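Local coordinates for protein unsaturated glucuronyl hydrolase (Streptococcus agalactiae, PDB 2ZZR) that hydrolyses unsaturated hyaluronate, chondroitin and heparin disaccharides, releasing the unsaturated uronic acid from its amino sugar partner, at residues G71-T74 / G75-L79. Numbering follows the deposited sequence.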
loop_
_atom_site.group_PDB
_atom_site.type_symbol
_atom_site.label_atom_id
_atom_site.label_comp_id
_atom_site.label_asym_id
_atom_site.label_seq_id
_atom_site.Cartn_x
_atom_site.Cartn_y
_atom_site.Cartn_z
ATOM N N GLY A 71 -2.436 7.672 -9.002
ATOM C CA GLY A 71 -3.587 6.782 -8.787
ATOM C C GLY A 71 -4.199 6.865 -7.401
ATOM O O GLY A 71 -5.394 6.598 -7.241
ATOM N N PHE A 72 -3.391 7.232 -6.401
ATOM C CA PHE A 72 -3.866 7.360 -5.021
ATOM C C PHE A 72 -4.858 8.508 -4.862
ATOM O O PHE A 72 -5.797 8.411 -4.073
ATOM C CB PHE A 72 -2.704 7.515 -4.033
ATOM C CG PHE A 72 -1.819 6.304 -3.945
ATOM C CD1 PHE A 72 -2.324 5.083 -3.489
ATOM C CD2 PHE A 72 -0.477 6.380 -4.317
ATOM C CE1 PHE A 72 -1.507 3.954 -3.405
ATOM C CE2 PHE A 72 0.347 5.255 -4.241
ATOM C CZ PHE A 72 -0.169 4.043 -3.785
ATOM N N TRP A 73 -4.655 9.582 -5.624
ATOM C CA TRP A 73 -5.614 10.691 -5.658
ATOM C C TRP A 73 -6.977 10.206 -6.172
ATOM O O TRP A 73 -7.997 10.373 -5.494
ATOM C CB TRP A 73 -5.077 11.849 -6.513
ATOM C CG TRP A 73 -6.122 12.880 -6.879
ATOM C CD1 TRP A 73 -6.573 13.178 -8.135
ATOM C CD2 TRP A 73 -6.849 13.733 -5.978
ATOM N NE1 TRP A 73 -7.529 14.168 -8.074
ATOM C CE2 TRP A 73 -7.720 14.525 -6.765
ATOM C CE3 TRP A 73 -6.843 13.910 -4.585
ATOM C CZ2 TRP A 73 -8.583 15.478 -6.205
ATOM C CZ3 TRP A 73 -7.707 14.860 -4.022
ATOM C CH2 TRP A 73 -8.562 15.632 -4.838
ATOM N N THR A 74 -6.978 9.591 -7.352
ATOM C CA THR A 74 -8.194 9.038 -7.954
ATOM C C THR A 74 -8.848 8.017 -7.015
ATOM O O THR A 74 -10.073 7.994 -6.875
ATOM C CB THR A 74 -7.916 8.399 -9.324
ATOM O OG1 THR A 74 -7.088 9.274 -10.110
ATOM C CG2 THR A 74 -9.227 8.129 -10.078
ATOM N N GLY A 75 -8.025 7.195 -6.357
ATOM C CA GLY A 75 -8.530 6.243 -5.357
ATOM C C GLY A 75 -9.292 6.890 -4.210
ATOM O O GLY A 75 -10.323 6.362 -3.774
ATOM N N CYS A 76 -8.789 8.024 -3.712
ATOM C CA CYS A 76 -9.493 8.790 -2.670
ATOM C C CYS A 76 -10.870 9.218 -3.181
ATOM O O CYS A 76 -11.873 9.106 -2.465
ATOM C CB CYS A 76 -8.701 10.033 -2.237
ATOM S SG CYS A 76 -7.215 9.711 -1.235
ATOM N N LEU A 77 -10.910 9.699 -4.420
ATOM C CA LEU A 77 -12.172 10.119 -5.041
ATOM C C LEU A 77 -13.176 8.969 -5.166
ATOM O O LEU A 77 -14.360 9.146 -4.849
ATOM C CB LEU A 77 -11.926 10.760 -6.409
ATOM C CG LEU A 77 -10.983 11.968 -6.431
ATOM C CD1 LEU A 77 -10.851 12.511 -7.851
ATOM C CD2 LEU A 77 -11.404 13.053 -5.450
ATOM N N TRP A 78 -12.712 7.803 -5.617
ATOM C CA TRP A 78 -13.595 6.638 -5.764
ATOM C C TRP A 78 -14.098 6.139 -4.412
ATOM O O TRP A 78 -15.267 5.762 -4.286
ATOM C CB TRP A 78 -12.930 5.488 -6.533
ATOM C CG TRP A 78 -12.788 5.702 -8.012
ATOM C CD1 TRP A 78 -11.640 5.587 -8.747
ATOM C CD2 TRP A 78 -13.823 6.066 -8.938
ATOM N NE1 TRP A 78 -11.897 5.847 -10.072
ATOM C CE2 TRP A 78 -13.227 6.152 -10.218
ATOM C CE3 TRP A 78 -15.195 6.337 -8.808
ATOM C CZ2 TRP A 78 -13.953 6.503 -11.364
ATOM C CZ3 TRP A 78 -15.917 6.681 -9.949
ATOM C CH2 TRP A 78 -15.298 6.753 -11.210
ATOM N N LEU A 79 -13.229 6.150 -3.402
ATOM C CA LEU A 79 -13.648 5.747 -2.059
ATOM C C LEU A 79 -14.738 6.671 -1.532
ATOM O O LEU A 79 -15.740 6.207 -0.982
ATOM C CB LEU A 79 -12.469 5.739 -1.098
ATOM C CG LEU A 79 -11.496 4.586 -1.326
ATOM C CD1 LEU A 79 -10.294 4.809 -0.436
ATOM C CD2 LEU A 79 -12.152 3.231 -1.028
#
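Four successive i to i+4 hydrogen bonds join 71-74 to 75-79 as consecutive turns of the helix 70-84, running from G75 N to G71 O (2.8 Å), C76 N to F72 O, L77 N to W73 O and W78 N to T74 O (2.9 Å). L77, one turn on, lays both methyls over the same face of the W73 indole. CD2 makes a CH-pi contact, 4.0 Å from the centroid of the six-membered ring and 21° off its normal, while CD1 sits towards the rim, 3.7 Å from W73 NE1. With CG anti to the backbone N (chi1 166°), W73 carries its ring beside its own carbonyl carbon, where the L77 methyls can meet it. Helix 70-84 is one of the helices of the alpha-barrel of glycosyl hydrolase family 88; helices 25-46 and 87-105 pack against the W73-L77 pair, and the rings of F46 and W73 pack edge to face. T74 and W78 run alongside each other in the same direction, with T74 CG2 3.5 Å from W78 NE1. T74 CG2 meets the indole, whereas OG1 is held in a hydrogen bond with N96 ND2 on helix 87-105. W78 NE1 has a weak hydrogen bond to the carbonyl O of S122, in helix 115-130. C76 turns its sulfur back along the chain, SG lying 3.4 Å from F72 O. The F72 ring meets that of F117 and touches helix 376-390, its side chain about 5 Å from that of W250, a probable substrate-binding residue.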